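Local coordinates for protein nitrilotriacetate monooxygenase (Burkholderia pseudomallei, PDB 3SDO) that probably acts as a flavin-dependent monooxygenase of the bacterial luciferase-like family, using reduced FMN and molecular oxygen to oxidise an organic substrate, at residues P106-R111 against V200-N205; A114-L118 against I206-Q211; D166-D170 against Y439-Y444. All coordinates share one frame; numbering follows the deposited sequence.

Contact 1: P106-R111 against V200-N205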
# COMPACT_ATOMS: atom_id res chain seq x y z
N PRO A 106 -1.28 -7.99 12.37
CA PRO A 106 -1.60 -9.08 11.44
C PRO A 106 -2.96 -8.95 10.74
O PRO A 106 -3.07 -9.29 9.57
CB PRO A 106 -1.58 -10.34 12.32
CG PRO A 106 -1.48 -9.87 13.71
CD PRO A 106 -0.95 -8.49 13.71
N TYR A 107 -3.97 -8.43 11.43
CA TYR A 107 -5.28 -8.25 10.78
C TYR A 107 -5.19 -7.27 9.61
O TYR A 107 -5.78 -7.51 8.54
CB TYR A 107 -6.37 -7.83 11.78
CG TYR A 107 -7.79 -8.10 11.30
CD1 TYR A 107 -8.38 -9.37 11.43
CD2 TYR A 107 -8.55 -7.09 10.71
CE1 TYR A 107 -9.70 -9.61 11.01
CE2 TYR A 107 -9.86 -7.33 10.27
CZ TYR A 107 -10.42 -8.59 10.43
OH TYR A 107 -11.71 -8.81 9.99
N ASN A 108 -4.42 -6.19 9.78
CA ASN A 108 -4.24 -5.21 8.71
C ASN A 108 -3.40 -5.78 7.55
O ASN A 108 -3.70 -5.51 6.39
CB ASN A 108 -3.56 -3.92 9.24
CG ASN A 108 -4.47 -3.12 10.15
OD1 ASN A 108 -5.70 -3.18 10.03
ND2 ASN A 108 -3.88 -2.36 11.09
N VAL A 109 -2.33 -6.50 7.88
CA VAL A 109 -1.52 -7.15 6.86
C VAL A 109 -2.36 -8.10 6.03
O VAL A 109 -2.33 -8.08 4.79
CB VAL A 109 -0.31 -7.88 7.49
CG1 VAL A 109 0.45 -8.72 6.42
CG2 VAL A 109 0.63 -6.84 8.16
N ALA A 110 -3.12 -8.94 6.71
CA ALA A 110 -3.97 -9.89 6.03
C ALA A 110 -4.94 -9.20 5.05
O ALA A 110 -5.07 -9.62 3.88
CB ALA A 110 -4.71 -10.76 7.05
N ARG A 111 -5.59 -8.13 5.51
CA ARG A 111 -6.57 -7.41 4.68
C ARG A 111 -5.91 -6.71 3.51
O ARG A 111 -6.43 -6.77 2.40
CB ARG A 111 -7.32 -6.33 5.49
CG ARG A 111 -8.33 -6.84 6.51
CD ARG A 111 -9.15 -5.68 7.05
NE ARG A 111 -10.05 -5.12 6.05
CZ ARG A 111 -10.45 -3.85 5.99
NH1 ARG A 111 -9.99 -2.94 6.85
NH2 ARG A 111 -11.29 -3.48 5.04
N VAL A 200 -6.11 -12.57 18.22
CA VAL A 200 -6.90 -12.16 17.05
C VAL A 200 -8.04 -13.17 16.80
O VAL A 200 -7.80 -14.33 16.47
CB VAL A 200 -6.02 -12.04 15.78
CG1 VAL A 200 -6.88 -11.70 14.52
CG2 VAL A 200 -4.90 -11.03 15.99
N GLU A 201 -9.27 -12.71 16.94
CA GLU A 201 -10.43 -13.59 16.84
C GLU A 201 -10.78 -13.93 15.40
O GLU A 201 -11.12 -15.08 15.10
CB GLU A 201 -11.61 -12.94 17.55
CG GLU A 201 -12.86 -13.78 17.60
CD GLU A 201 -13.95 -13.07 18.37
OE1 GLU A 201 -13.87 -13.07 19.61
OE2 GLU A 201 -14.85 -12.47 17.73
N GLY A 202 -10.72 -12.93 14.51
CA GLY A 202 -11.24 -13.09 13.15
C GLY A 202 -12.75 -13.17 13.21
O GLY A 202 -13.35 -12.89 14.24
N PRO A 203 -13.41 -13.51 12.08
CA PRO A 203 -12.84 -13.80 10.79
C PRO A 203 -12.37 -12.54 10.07
O PRO A 203 -12.68 -11.42 10.49
CB PRO A 203 -14.01 -14.40 10.01
CG PRO A 203 -15.21 -14.37 10.92
CD PRO A 203 -14.88 -13.45 12.03
N LEU A 204 -11.64 -12.75 8.99
CA LEU A 204 -11.31 -11.68 8.06
C LEU A 204 -12.55 -11.26 7.27
O LEU A 204 -13.47 -12.09 7.06
CB LEU A 204 -10.24 -12.17 7.09
CG LEU A 204 -9.40 -11.10 6.39
CD1 LEU A 204 -8.61 -10.23 7.41
CD2 LEU A 204 -8.44 -11.72 5.41
N ASN A 205 -12.57 -10.00 6.81
CA ASN A 205 -13.69 -9.45 6.05
C ASN A 205 -13.41 -9.31 4.55
O ASN A 205 -13.93 -8.43 3.88
CB ASN A 205 -14.20 -8.13 6.66
CG ASN A 205 -13.16 -7.04 6.70
OD1 ASN A 205 -12.01 -7.26 6.33
ND2 ASN A 205 -13.56 -5.86 7.16
O HOH W 1 -11.57 -5.98 3.69
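Tyr107 reaches from helix 106-119 to the loop that follows strand 199-200, and its ring makes much of this contact. CG stands anti to the backbone N (chi1 -160°), which swings the ring off the helix flank and toward the loop. Tyr107 CD1 comes obliquely to Val200 CG1, 4.2 Å away. Farther out, Leu204 CD1 lies over one face, 4.0 Å from the Tyr107 ring centroid, in a CH-pi contact displaced toward the rim. At the tip, Tyr107 OH donates to Pro203 O at 2.8 Å; the hydroxyl sits in the carbonyl plane, on a lone pair, and the acceptor lies at the ring edge. The loop turns here through Gly202, with positive phi, and a cis peptide before Pro203. In this luciferase-like, TIM-barrel-type fold, the helix follows barrel strand 94-100, and the loop belongs to the long excursion between strands 124-129 and 215-218. The same Leu204 methyl also meets Arg111 CG at 3.5 Å and Ala110 CB at 4.0 Å. Beyond it, Asn205 ND2 lies over one face of the Arg111 guanidinium, water 1 accepts from Arg111 NH2 and probably donates to Asn205 OD1, and Arg111 NH2 forms a salt bridge with Asp61 of the second subunit.

Contact 2: A114-L118 against I206-Q211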
# COMPACT_ATOMS: atom_id res chain seq x y z
N ALA A 114 -4.60 -9.37 1.08
CA ALA A 114 -5.77 -10.07 0.47
C ALA A 114 -6.50 -9.20 -0.57
O ALA A 114 -6.97 -9.70 -1.59
CB ALA A 114 -6.74 -10.55 1.52
N SER A 115 -6.54 -7.90 -0.31
CA SER A 115 -7.22 -6.95 -1.19
C SER A 115 -6.40 -6.75 -2.45
O SER A 115 -6.93 -6.77 -3.56
CB SER A 115 -7.53 -5.65 -0.42
OG SER A 115 -8.21 -4.67 -1.19
N LEU A 116 -5.09 -6.55 -2.30
CA LEU A 116 -4.19 -6.53 -3.46
C LEU A 116 -4.34 -7.82 -4.29
O LEU A 116 -4.45 -7.77 -5.53
CB LEU A 116 -2.73 -6.33 -3.02
CG LEU A 116 -1.61 -6.51 -4.05
CD1 LEU A 116 -1.71 -5.41 -5.14
CD2 LEU A 116 -0.22 -6.54 -3.36
N ASP A 117 -4.40 -8.96 -3.62
CA ASP A 117 -4.52 -10.26 -4.28
C ASP A 117 -5.82 -10.37 -5.05
O ASP A 117 -5.82 -10.89 -6.17
CB ASP A 117 -4.41 -11.42 -3.27
CG ASP A 117 -3.75 -12.69 -3.85
OD1 ASP A 117 -3.02 -12.64 -4.86
OD2 ASP A 117 -3.95 -13.75 -3.24
N LEU A 118 -6.93 -9.89 -4.46
CA LEU A 118 -8.23 -9.99 -5.13
C LEU A 118 -8.31 -9.01 -6.32
O LEU A 118 -8.77 -9.36 -7.40
CB LEU A 118 -9.35 -9.73 -4.14
CG LEU A 118 -10.73 -10.24 -4.52
CD1 LEU A 118 -10.75 -11.78 -4.60
CD2 LEU A 118 -11.77 -9.74 -3.52
N ILE A 206 -12.59 -10.22 4.03
CA ILE A 206 -12.38 -10.32 2.59
C ILE A 206 -12.07 -11.78 2.25
O ILE A 206 -11.47 -12.53 3.05
CB ILE A 206 -11.29 -9.37 2.11
CG1 ILE A 206 -11.20 -9.38 0.58
CG2 ILE A 206 -9.94 -9.73 2.76
CD1 ILE A 206 -10.29 -8.28 0.01
N ARG A 207 -12.49 -12.18 1.06
CA ARG A 207 -12.40 -13.57 0.60
C ARG A 207 -10.99 -13.91 0.08
O ARG A 207 -10.09 -13.05 0.04
CB ARG A 207 -13.43 -13.82 -0.51
CG ARG A 207 -13.21 -12.99 -1.78
CD ARG A 207 -13.95 -13.61 -2.93
NE ARG A 207 -13.35 -14.91 -3.26
CZ ARG A 207 -13.98 -15.90 -3.88
NH1 ARG A 207 -15.24 -15.75 -4.27
NH2 ARG A 207 -13.33 -17.05 -4.11
N ARG A 208 -10.86 -15.15 -0.39
CA ARG A 208 -9.61 -15.69 -0.93
C ARG A 208 -9.52 -15.38 -2.43
O ARG A 208 -10.54 -15.19 -3.06
CB ARG A 208 -9.54 -17.20 -0.67
CG ARG A 208 -9.68 -17.54 0.81
CD ARG A 208 -9.70 -19.04 1.11
NE ARG A 208 -8.37 -19.58 1.34
CZ ARG A 208 -7.70 -20.39 0.52
NH1 ARG A 208 -8.21 -20.77 -0.63
NH2 ARG A 208 -6.48 -20.79 0.87
N SER A 209 -8.31 -15.31 -2.98
CA SER A 209 -8.05 -14.95 -4.37
C SER A 209 -8.05 -16.15 -5.31
O SER A 209 -8.21 -17.29 -4.88
CB SER A 209 -6.68 -14.26 -4.48
OG SER A 209 -5.61 -15.20 -4.36
N PRO A 210 -7.85 -15.90 -6.61
CA PRO A 210 -7.73 -17.04 -7.50
C PRO A 210 -6.46 -17.88 -7.30
O PRO A 210 -6.36 -18.94 -7.89
CB PRO A 210 -7.76 -16.40 -8.89
CG PRO A 210 -8.57 -15.14 -8.68
CD PRO A 210 -8.08 -14.65 -7.37
N GLN A 211 -5.50 -17.45 -6.47
CA GLN A 211 -4.36 -18.33 -6.13
C GLN A 211 -4.44 -18.86 -4.69
O GLN A 211 -3.51 -19.51 -4.20
CB GLN A 211 -3.03 -17.65 -6.40
CG GLN A 211 -2.76 -16.42 -5.55
CD GLN A 211 -1.36 -15.88 -5.75
OE1 GLN A 211 -0.51 -16.52 -6.38
NE2 GLN A 211 -1.11 -14.70 -5.19
O HOH W 2 -7.98 -12.28 -1.72
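Asp117 spreads its carboxylate between two side chains of the loop 206-211. Ser209 OG donates to Asp117 OD2 over 2.5 Å, an unusually short separation, its exact length doubtful. Gln211 NE2 reaches Asp117 OD1 at 2.8 Å. This amide bond is bent, with an N-H...O angle of 140°, and meets OD1 on the syn side, somewhat out of the carboxylate plane. The amide and carboxylate planes are turned 50° apart. One turn back, the contact becomes apolar: Ala114 CB touches Ile206 CG2 at 3.5 Å, and Ile206 CD1, at the end of an extended chain, lies against Ser115 CA. Leu118 crosses Arg207 at about a right angle, its CD1 lying 3.9 Å from Arg207 CG. The Leu118 and Ile206 side chains run past each other in opposite directions, Leu118 CD2 4.1 Å from Ile206 CD1. Between the polar and apolar parts, water 2 donates to both Ala114 O and Arg207 O.

The second shell sets these groups in place. Ser209 OG accepts from Gln211 N at 3.1 Å, closing an ST turn; chi1 of 75° sets OG between the backbone N and carbonyl carbon, where it can face both Gln211 N and Asp117. Arg207 curls back so that its NE donates to Arg208 O. Farther out, Asp117 OD1 also accepts from Ala124 N and Gln211 NE2 also donates to Ala124 O, tying the loop and the end of helix 106-119 to the start of barrel strand 124-129. Ser115 OG bonds to Ser81 of the second subunit, and Phe77 of that subunit packs on Leu118. With OD1 taking two N-H donors and OD2 the Ser209 hydroxyl, the buried carboxylate is probably an anion, its rotation restrained.

Contact 3: D166-D170 against Y439-Y444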
# COMPACT_ATOMS: atom_id res chain seq x y z
N ASP A 166 -7.76 -17.94 5.57
CA ASP A 166 -8.66 -19.07 5.37
C ASP A 166 -10.04 -18.85 6.00
O ASP A 166 -10.80 -19.81 6.16
CB ASP A 166 -7.99 -20.37 5.85
CG ASP A 166 -6.91 -20.87 4.87
OD1 ASP A 166 -6.78 -20.29 3.76
OD2 ASP A 166 -6.21 -21.87 5.18
N SER A 167 -10.39 -17.60 6.30
CA SER A 167 -11.68 -17.27 6.93
C SER A 167 -12.85 -17.73 6.07
O SER A 167 -13.81 -18.32 6.59
CB SER A 167 -11.82 -15.77 7.16
OG SER A 167 -10.89 -15.29 8.10
N TRP A 168 -12.74 -17.48 4.78
CA TRP A 168 -13.83 -17.67 3.81
C TRP A 168 -13.55 -18.81 2.85
O TRP A 168 -12.69 -18.68 1.99
CB TRP A 168 -14.02 -16.39 3.00
CG TRP A 168 -14.67 -15.28 3.78
CD1 TRP A 168 -14.05 -14.26 4.46
CD2 TRP A 168 -16.06 -15.08 3.95
NE1 TRP A 168 -14.97 -13.46 5.06
CE2 TRP A 168 -16.22 -13.94 4.76
CE3 TRP A 168 -17.19 -15.77 3.51
CZ2 TRP A 168 -17.47 -13.47 5.13
CZ3 TRP A 168 -18.42 -15.30 3.88
CH2 TRP A 168 -18.56 -14.16 4.69
N ASP A 169 -14.28 -19.93 2.95
CA ASP A 169 -14.10 -20.98 1.96
C ASP A 169 -14.30 -20.40 0.56
O ASP A 169 -15.09 -19.48 0.37
CB ASP A 169 -15.10 -22.14 2.12
CG ASP A 169 -14.93 -22.94 3.40
OD1 ASP A 169 -13.94 -22.76 4.17
OD2 ASP A 169 -15.82 -23.78 3.63
N ASP A 170 -13.61 -20.97 -0.41
CA ASP A 170 -13.66 -20.48 -1.80
C ASP A 170 -15.11 -20.42 -2.34
O ASP A 170 -15.42 -19.57 -3.18
CB ASP A 170 -12.81 -21.38 -2.70
CG ASP A 170 -11.33 -21.29 -2.38
OD1 ASP A 170 -10.87 -20.23 -1.86
OD2 ASP A 170 -10.60 -22.29 -2.67
N TYR A 439 -2.02 -24.31 -6.43
CA TYR A 439 -3.08 -23.52 -5.81
C TYR A 439 -3.11 -23.79 -4.31
O TYR A 439 -3.02 -24.93 -3.87
CB TYR A 439 -4.43 -23.85 -6.48
CG TYR A 439 -5.59 -23.14 -5.83
CD1 TYR A 439 -6.32 -23.76 -4.80
CD2 TYR A 439 -5.92 -21.84 -6.18
CE1 TYR A 439 -7.37 -23.10 -4.18
CE2 TYR A 439 -6.96 -21.18 -5.57
CZ TYR A 439 -7.67 -21.80 -4.58
OH TYR A 439 -8.69 -21.13 -3.98
N LYS A 440 -3.21 -22.73 -3.51
CA LYS A 440 -3.20 -22.87 -2.06
C LYS A 440 -4.60 -23.18 -1.53
O LYS A 440 -5.41 -22.27 -1.36
CB LYS A 440 -2.65 -21.60 -1.42
CG LYS A 440 -2.54 -21.64 0.09
CD LYS A 440 -1.19 -22.13 0.55
CE LYS A 440 -1.12 -22.23 2.08
NZ LYS A 440 0.24 -21.83 2.55
N GLU A 441 -4.89 -24.46 -1.26
CA GLU A 441 -6.18 -24.84 -0.67
C GLU A 441 -6.31 -24.33 0.76
O GLU A 441 -5.31 -24.28 1.50
CB GLU A 441 -6.39 -26.37 -0.64
CG GLU A 441 -6.54 -27.04 -2.00
CD GLU A 441 -7.84 -26.71 -2.71
OE1 GLU A 441 -8.84 -26.36 -2.05
OE2 GLU A 441 -7.88 -26.84 -3.96
N SER A 442 -7.53 -23.98 1.15
CA SER A 442 -7.81 -23.63 2.51
C SER A 442 -7.50 -24.81 3.41
O SER A 442 -7.73 -25.97 3.03
CB SER A 442 -9.28 -23.22 2.69
OG SER A 442 -9.63 -23.13 4.06
N ARG A 443 -7.00 -24.52 4.61
CA ARG A 443 -6.88 -25.54 5.65
C ARG A 443 -8.22 -26.24 5.96
O ARG A 443 -8.23 -27.34 6.51
CB ARG A 443 -6.32 -24.93 6.94
CG ARG A 443 -7.30 -23.94 7.62
CD ARG A 443 -6.62 -23.05 8.62
NE ARG A 443 -5.50 -22.35 8.01
CZ ARG A 443 -4.46 -21.85 8.68
NH1 ARG A 443 -4.40 -21.95 9.98
NH2 ARG A 443 -3.49 -21.25 8.02
N TYR A 444 -9.35 -25.62 5.62
CA TYR A 444 -10.66 -26.22 5.88
C TYR A 444 -11.29 -26.90 4.65
O TYR A 444 -12.43 -27.33 4.72
CB TYR A 444 -11.64 -25.18 6.44
CG TYR A 444 -11.13 -24.33 7.60
CD1 TYR A 444 -11.03 -24.84 8.91
CD2 TYR A 444 -10.79 -23.00 7.38
CE1 TYR A 444 -10.57 -24.02 9.96
CE2 TYR A 444 -10.33 -22.19 8.41
CZ TYR A 444 -10.22 -22.69 9.69
OH TYR A 444 -9.76 -21.83 10.66
O HOH W 3 -11.65 -21.50 4.19
O HOH W 4 -4.28 -22.85 3.62
O HOH W 5 -9.65 -24.04 -0.80
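The Tyr444 ring has Asp166 O and water 3 at its edge, near the ring plane, with Tyr444 CE2 3.3 Å from Asp166 O; Arg443 CG lies over the centre of one face, and the ring also stacks with His189. The Arg443 guanidinium likewise meets its partner at an edge: Arg443 NE donates to Asp166 OD2 at 3.0 Å in a salt bridge, with OD2 close to the guanidinium plane although the two flat groups stand 75° apart. Asp170 OD2 lies at the edge of the Tyr439 ring, near its plane, with the carboxylate turned 68° to the ring; Tyr439 OH donates to it at 2.6 Å from above the carboxylate plane.

Asp166 OD2 takes a second proton donor from the backbone, Arg443 N, at 2.8 Å and almost straight (178°). The two donors come from opposite faces of the carboxylate plane, and the Arg443 side chain can return to the same oxygen because it bends at chi3. Water 4 adds a third donor and ties OD2 to Glu441 O. Here the C-terminal tail of the chain, beyond helix 431-435, is laid over the loop that follows helix 150-165, on the outside of the barrel. Within the tail, Ser442 OG accepts from Tyr444 N at 3.0 Å, an ST turn that spans Arg443, consistent with its N being turned toward Asp166.

Water 3 bridges Asp166 O and Asp169 OD1, donating to each and accepting from Ser442 OG; Asp169 OD1 is held further by His189. Water 5 accepts from Ser442 N and donates to Asp170 OD2 and Glu441 OE1, two like-charged groups 4.5 Å apart, which probably eases their repulsion. The other carboxylate oxygens, Asp166 OD1 and Asp170 OD1, both form salt bridges with Arg208.

In the fold
Contacts 1 and 2 use successive turns of helix 106-119 against one continuous loop, 200-211, and both are buried and meet the second subunit. Contact 3 is only partly buried and joins the C-terminal tail to the loop after helix 150-165. The chemistry follows this placing: aromatic and aliphatic packing with one hydroxyl bond to a carbonyl and a polar arginine-asparagine end in contact 1, a mixture of apolar contacts and a gripped carboxylate in contact 2, and charged groups with bridging waters in contact 3. The loop 200-211 connects all three, since Leu204 bonds through its backbone to Ser167 and Trp168, while Arg208 of contact 2 turns its guanidinium to contact 3.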